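Local coordinates for protein modulator of the activity of Ets CG15085-PA (Drosophila melanogaster, PDB 1SV0) that regulates the Ets repressor Yan through its SAM domain, which binds the SAM domain of Yan and probably relieves repression by breaking up Yan polymers, at residues C[10-15]-C[77-82]; C[18-23]-C[37-42]. One frame throughout, in Å; residues are numbered along the deposited sequence.

How the contacts relate
Two contacts illustrate how a small all-helical SAM domain is closed by its last helix and packed within. Contact 2 (18-23 with 37-42) is nested along the chain inside the loop closed by contact 1 (10-15 with 77-82). Their centres lie about 18 Å apart, on opposite sides of the centre of the chain. Contact 1 is a surface contact, bringing the lead-in to helix 16-30 against the end of helix 65-80; contact 2 is partly buried and joins helix 16-30 to the short helix 37-40. The two meet where the rings of W14 and W22 pack together, and helix 65-80 takes part in both neighbourhoods, so this helix and the W14-W22 pair tie the surface contact to the more buried one.

Contact 1: C[10-15]-C[77-82]; sequences DPRDWT and ARAMSR. Unlike the reference sequence in segment 77-82: S81 (reference Ala), R82 (reference Leu).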
loop_
_atom_site.group_PDB
_atom_site.type_symbol
_atom_site.label_atom_id
_atom_site.label_comp_id
_atom_site.label_asym_id
_atom_site.label_seq_id
_atom_site.Cartn_x
_atom_site.Cartn_y
_atom_site.Cartn_z
ATOM N N ASP C 10 8.541 -4.734 -14.352
ATOM C CA ASP C 10 8.167 -5.421 -13.114
ATOM C C ASP C 10 7.447 -4.428 -12.197
ATOM O O ASP C 10 8.068 -3.520 -11.656
ATOM C CB ASP C 10 9.414 -5.957 -12.403
ATOM C CG ASP C 10 9.080 -6.949 -11.296
ATOM O OD1 ASP C 10 8.001 -6.829 -10.676
ATOM O OD2 ASP C 10 9.911 -7.853 -11.040
ATOM N N PRO C 11 6.128 -4.597 -12.010
ATOM C CA PRO C 11 5.290 -3.731 -11.164
ATOM C C PRO C 11 5.816 -3.584 -9.728
ATOM O O PRO C 11 5.509 -2.606 -9.034
ATOM C CB PRO C 11 3.932 -4.423 -11.199
ATOM C CG PRO C 11 3.934 -5.114 -12.518
ATOM C CD PRO C 11 5.325 -5.686 -12.592
ATOM N N ARG C 12 6.598 -4.565 -9.286
ATOM C CA ARG C 12 7.166 -4.531 -7.944
ATOM C C ARG C 12 8.265 -3.482 -7.837
ATOM O O ARG C 12 8.669 -3.103 -6.742
ATOM C CB ARG C 12 7.699 -5.918 -7.570
ATOM C CG ARG C 12 6.598 -6.953 -7.423
ATOM C CD ARG C 12 7.153 -8.368 -7.269
ATOM N NE ARG C 12 7.873 -8.799 -8.465
ATOM C CZ ARG C 12 8.324 -10.035 -8.662
ATOM N NH1 ARG C 12 8.131 -10.968 -7.739
ATOM N NH2 ARG C 12 8.961 -10.341 -9.788
ATOM N N ASP C 13 8.751 -3.003 -8.976
ATOM C CA ASP C 13 9.784 -1.978 -8.965
ATOM C C ASP C 13 9.160 -0.585 -9.074
ATOM O O ASP C 13 9.867 0.416 -9.058
ATOM C CB ASP C 13 10.765 -2.170 -10.129
ATOM C CG ASP C 13 11.531 -3.478 -10.044
ATOM O OD1 ASP C 13 11.691 -4.007 -8.921
ATOM O OD2 ASP C 13 11.992 -3.963 -11.101
ATOM N N TRP C 14 7.838 -0.524 -9.171
ATOM C CA TRP C 14 7.152 0.763 -9.310
ATOM C C TRP C 14 7.204 1.662 -8.075
ATOM O O TRP C 14 6.932 1.223 -6.955
ATOM C CB TRP C 14 5.677 0.544 -9.682
ATOM C CG TRP C 14 5.425 0.065 -11.087
ATOM C CD1 TRP C 14 6.362 -0.244 -12.039
ATOM C CD2 TRP C 14 4.146 -0.163 -11.697
ATOM N NE1 TRP C 14 5.743 -0.650 -13.201
ATOM C CE2 TRP C 14 4.385 -0.610 -13.019
ATOM C CE3 TRP C 14 2.820 -0.036 -11.255
ATOM C CZ2 TRP C 14 3.347 -0.931 -13.903
ATOM C CZ3 TRP C 14 1.784 -0.357 -12.136
ATOM C CH2 TRP C 14 2.055 -0.799 -13.445
ATOM N N THR C 15 7.562 2.922 -8.280
ATOM C CA THR C 15 7.573 3.885 -7.177
ATOM C C THR C 15 6.154 4.451 -7.163
ATOM O O THR C 15 5.306 4.014 -7.939
ATOM C CB THR C 15 8.527 5.043 -7.449
ATOM O OG1 THR C 15 8.121 5.691 -8.663
ATOM C CG2 THR C 15 9.976 4.535 -7.585
ATOM N N ALA C 77 1.805 -10.874 -12.917
ATOM C CA ALA C 77 1.902 -12.268 -13.341
ATOM C C ALA C 77 3.057 -12.482 -14.309
ATOM O O ALA C 77 3.953 -13.279 -14.034
ATOM C CB ALA C 77 0.590 -12.720 -13.980
ATOM N N ARG C 78 3.053 -11.764 -15.429
ATOM C CA ARG C 78 4.118 -11.935 -16.410
ATOM C C ARG C 78 5.486 -11.622 -15.815
ATOM O O ARG C 78 6.484 -12.236 -16.189
ATOM C CB ARG C 78 3.875 -11.068 -17.654
ATOM C CG ARG C 78 4.117 -9.584 -17.468
ATOM C CD ARG C 78 4.159 -8.837 -18.807
ATOM N NE ARG C 78 2.856 -8.722 -19.466
ATOM C CZ ARG C 78 2.276 -9.678 -20.190
ATOM N NH1 ARG C 78 2.876 -10.848 -20.366
ATOM N NH2 ARG C 78 1.090 -9.459 -20.743
ATOM N N ALA C 79 5.535 -10.679 -14.881
ATOM C CA ALA C 79 6.800 -10.322 -14.247
ATOM C C ALA C 79 7.356 -11.486 -13.426
ATOM O O ALA C 79 8.541 -11.814 -13.523
ATOM C CB ALA C 79 6.615 -9.105 -13.357
ATOM N N MET C 80 6.504 -12.116 -12.623
ATOM C CA MET C 80 6.951 -13.228 -11.795
ATOM C C MET C 80 7.553 -14.362 -12.635
ATOM O O MET C 80 8.212 -15.259 -12.106
ATOM C CB MET C 80 5.794 -13.732 -10.927
ATOM C CG MET C 80 5.157 -12.627 -10.102
ATOM S SD MET C 80 4.385 -13.213 -8.584
ATOM C CE MET C 80 5.366 -12.341 -7.356
ATOM N N SER C 81 7.345 -14.308 -13.947
ATOM C CA SER C 81 7.906 -15.324 -14.827
ATOM C C SER C 81 9.424 -15.113 -15.060
ATOM O O SER C 81 9.900 -15.185 -16.203
ATOM C CB SER C 81 7.129 -15.352 -16.154
ATOM O OG SER C 81 5.853 -15.958 -15.988
ATOM N N ARG C 82 10.162 -14.890 -13.950
ATOM C CA ARG C 82 11.637 -14.650 -13.868
ATOM C C ARG C 82 12.532 -15.787 -13.314
ATOM O O ARG C 82 12.227 -16.499 -12.366
ATOM C CB ARG C 82 11.918 -13.463 -12.961
ATOM C CG ARG C 82 11.569 -13.840 -11.520
ATOM C CD ARG C 82 11.950 -12.805 -10.473
ATOM N NE ARG C 82 11.567 -13.206 -9.114
ATOM C CZ ARG C 82 10.345 -13.596 -8.764
ATOM N NH1 ARG C 82 9.381 -13.641 -9.671
ATOM N NH2 ARG C 82 10.082 -13.943 -7.509
#
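The guanidinium of R12 has M80 CG over one face, 4.0 Å above its plane and displaced toward the rim, while R82 NH1 and the carboxylate of D10 lie at its edge. The R82 guanidinium presents a face of its own to R12 NH1; the two planes stand 84° apart, nearly perpendicular. R12 NH2 and R82 NH1, both donors, are 3.3 Å apart and share no hydrogen bond, but D10 probably offsets part of the like charge. It is gripped side-on: R12 NE reaches D10 OD1 at 3.0 Å in an almost straight bond (169°) that uses the syn lone pair, and R12 NH2 makes a salt bridge of 2.9 Å to D10 OD2. OD1 also accepts the backbone N of R12, which forms an Asx turn at the start of the 3-10 segment. A bend at chi3 (-64°) turns the R12 chain back so that NE and NH2 can both face the acid. Replacing R12 with an alanine would probably leave the D10 carboxylate without its two-nitrogen partner and open a gap beside M80. Beside the ion pair, the methyl of A79 makes an apolar contact with P11 CD at 3.7 Å and lies 3.8 Å from D10 OD1. R82 differs from the reference sequence, so its approach need not reflect the natural chain end. The contact lays the loop before helix 16-30 against the last turn of helix 65-80, where P11 also packs on F72 and R75, and R12 on L76.

Contact 2: C[18-23]-C[37-42]; sequences DVWKWL and ELPQKF
The side chains of W20 and P39 cross at about a right angle, with P39 CB set over the centre of the indole face, 3.5 Å from the centroid of its five-membered ring, a CH-pi contact, and W20 CD2 only 3.3 Å from P39 CB. At the indole edge, W20 NE1 donates to F42 O at 2.9 Å; the oxygen lies close to the ring plane, while the nitrogen sits above the carbonyl plane and the bond is bent, with an N-H...O angle of 146°. Held at face and edge, the indole probably has little freedom to turn. Deeper in, L23 CD1 touches F42 CD1 at 3.6 Å, while L23 CD2 lies over one face of the phenyl ring, toward its rim. With CG anti to the carbonyl carbon, chi1 -74°, L23 carries its two methyls to the F42 ring. L38 CD2 closes the flank against L23 O at 3.7 Å. Such packing of the first long helix on a short second one belongs to the helical bundle of the SAM domain. Behind these residues, the backbone bond from F42 N to P39 O holds the turn that presents F42 O to W20. Further out, F42 is packed by L49, M52, Y57 and V61, and L68 of helix 65-80 touches both L23 and F42.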
loop_
_atom_site.group_PDB
_atom_site.type_symbol
_atom_site.label_atom_id
_atom_site.label_comp_id
_atom_site.label_asym_id
_atom_site.label_seq_id
_atom_site.Cartn_x
_atom_site.Cartn_y
_atom_site.Cartn_z
ATOM N N ASP C 18 5.453 6.037 -10.522
ATOM C CA ASP C 18 5.083 5.079 -11.564
ATOM C C ASP C 18 3.612 4.681 -11.407
ATOM O O ASP C 18 2.862 4.626 -12.382
ATOM C CB ASP C 18 5.975 3.830 -11.498
ATOM C CG ASP C 18 7.430 4.133 -11.827
ATOM O OD1 ASP C 18 7.677 4.972 -12.728
ATOM O OD2 ASP C 18 8.323 3.529 -11.191
ATOM N N VAL C 19 3.201 4.396 -10.176
ATOM C CA VAL C 19 1.811 4.037 -9.916
ATOM C C VAL C 19 0.859 5.105 -10.480
ATOM O O VAL C 19 -0.141 4.786 -11.131
ATOM C CB VAL C 19 1.550 3.892 -8.403
ATOM C CG1 VAL C 19 0.049 3.804 -8.139
ATOM C CG2 VAL C 19 2.255 2.643 -7.874
ATOM N N TRP C 20 1.175 6.368 -10.221
ATOM C CA TRP C 20 0.350 7.481 -10.688
ATOM C C TRP C 20 0.302 7.573 -12.209
ATOM O O TRP C 20 -0.757 7.816 -12.785
ATOM C CB TRP C 20 0.863 8.793 -10.086
ATOM C CG TRP C 20 0.458 8.969 -8.658
ATOM C CD1 TRP C 20 0.261 7.979 -7.727
ATOM C CD2 TRP C 20 0.199 10.205 -7.988
ATOM N NE1 TRP C 20 -0.109 8.532 -6.517
ATOM C CE2 TRP C 20 -0.154 9.895 -6.651
ATOM C CE3 TRP C 20 0.223 11.549 -8.388
ATOM C CZ2 TRP C 20 -0.480 10.882 -5.713
ATOM C CZ3 TRP C 20 -0.104 12.531 -7.453
ATOM C CH2 TRP C 20 -0.451 12.189 -6.132
ATOM N N LYS C 21 1.448 7.385 -12.855
ATOM C CA LYS C 21 1.497 7.420 -14.310
ATOM C C LYS C 21 0.660 6.272 -14.882
ATOM O O LYS C 21 -0.054 6.453 -15.875
ATOM C CB LYS C 21 2.955 7.353 -14.790
ATOM C CG LYS C 21 3.615 8.737 -14.817
ATOM C CD LYS C 21 5.115 8.702 -14.606
ATOM C CE LYS C 21 5.828 7.649 -15.430
ATOM N NZ LYS C 21 7.290 7.626 -15.087
ATOM N N TRP C 22 0.742 5.100 -14.252
ATOM C CA TRP C 22 -0.045 3.934 -14.678
ATOM C C TRP C 22 -1.542 4.221 -14.526
ATOM O O TRP C 22 -2.351 3.819 -15.362
ATOM C CB TRP C 22 0.318 2.706 -13.830
ATOM C CG TRP C 22 -0.659 1.559 -13.940
ATOM C CD1 TRP C 22 -0.880 0.755 -15.040
ATOM C CD2 TRP C 22 -1.535 1.077 -12.912
ATOM N NE1 TRP C 22 -1.831 -0.189 -14.749
ATOM C CE2 TRP C 22 -2.250 -0.020 -13.454
ATOM C CE3 TRP C 22 -1.784 1.461 -11.583
ATOM C CZ2 TRP C 22 -3.202 -0.741 -12.707
ATOM C CZ3 TRP C 22 -2.733 0.739 -10.834
ATOM C CH2 TRP C 22 -3.428 -0.349 -11.405
ATOM N N LEU C 23 -1.911 4.910 -13.448
ATOM C CA LEU C 23 -3.317 5.232 -13.208
ATOM C C LEU C 23 -3.832 6.188 -14.280
ATOM O O LEU C 23 -4.945 6.030 -14.786
ATOM C CB LEU C 23 -3.493 5.858 -11.819
ATOM C CG LEU C 23 -3.389 4.888 -10.636
ATOM C CD1 LEU C 23 -3.358 5.675 -9.317
ATOM C CD2 LEU C 23 -4.584 3.934 -10.663
ATOM N N GLU C 37 -7.703 13.707 -8.482
ATOM C CA GLU C 37 -8.133 12.922 -7.330
ATOM C C GLU C 37 -7.909 11.420 -7.472
ATOM O O GLU C 37 -7.746 10.721 -6.467
ATOM C CB GLU C 37 -9.610 13.174 -7.036
ATOM C CG GLU C 37 -9.977 14.639 -6.965
ATOM C CD GLU C 37 -10.885 15.048 -8.103
ATOM O OE1 GLU C 37 -12.033 14.545 -8.147
ATOM O OE2 GLU C 37 -10.452 15.859 -8.952
ATOM N N LEU C 38 -7.921 10.911 -8.702
ATOM C CA LEU C 38 -7.711 9.478 -8.902
ATOM C C LEU C 38 -6.393 9.028 -8.269
ATOM O O LEU C 38 -6.378 8.146 -7.416
ATOM C CB LEU C 38 -7.709 9.121 -10.396
ATOM C CG LEU C 38 -7.456 7.635 -10.692
ATOM C CD1 LEU C 38 -8.661 6.815 -10.231
ATOM C CD2 LEU C 38 -7.210 7.430 -12.188
ATOM N N PRO C 39 -5.266 9.630 -8.678
ATOM C CA PRO C 39 -3.984 9.224 -8.092
ATOM C C PRO C 39 -3.874 9.494 -6.598
ATOM O O PRO C 39 -3.168 8.783 -5.887
ATOM C CB PRO C 39 -2.957 10.004 -8.913
ATOM C CG PRO C 39 -3.722 11.207 -9.383
ATOM C CD PRO C 39 -5.059 10.618 -9.751
ATOM N N GLN C 40 -4.580 10.510 -6.112
ATOM C CA GLN C 40 -4.543 10.815 -4.687
ATOM C C GLN C 40 -5.139 9.676 -3.859
ATOM O O GLN C 40 -4.882 9.584 -2.661
ATOM C CB GLN C 40 -5.287 12.126 -4.401
ATOM C CG GLN C 40 -4.553 13.347 -4.924
ATOM C CD GLN C 40 -5.280 14.645 -4.642
ATOM O OE1 GLN C 40 -6.323 14.923 -5.225
ATOM N NE2 GLN C 40 -4.727 15.449 -3.744
ATOM N N LYS C 41 -5.934 8.815 -4.494
ATOM C CA LYS C 41 -6.535 7.673 -3.797
ATOM C C LYS C 41 -5.487 6.569 -3.628
ATOM O O LYS C 41 -5.681 5.625 -2.854
ATOM C CB LYS C 41 -7.711 7.086 -4.597
ATOM C CG LYS C 41 -8.848 8.054 -4.911
ATOM C CD LYS C 41 -9.590 8.475 -3.662
ATOM C CE LYS C 41 -10.752 9.403 -4.008
ATOM N NZ LYS C 41 -11.465 9.895 -2.789
ATOM N N PHE C 42 -4.383 6.696 -4.361
ATOM C CA PHE C 42 -3.315 5.701 -4.322
ATOM C C PHE C 42 -1.942 6.306 -4.040
ATOM O O PHE C 42 -1.065 6.299 -4.904
ATOM C CB PHE C 42 -3.237 4.936 -5.654
ATOM C CG PHE C 42 -4.505 4.228 -6.035
ATOM C CD1 PHE C 42 -5.555 4.920 -6.626
ATOM C CD2 PHE C 42 -4.640 2.857 -5.831
ATOM C CE1 PHE C 42 -6.717 4.257 -7.016
ATOM C CE2 PHE C 42 -5.797 2.183 -6.216
ATOM C CZ PHE C 42 -6.840 2.889 -6.811
#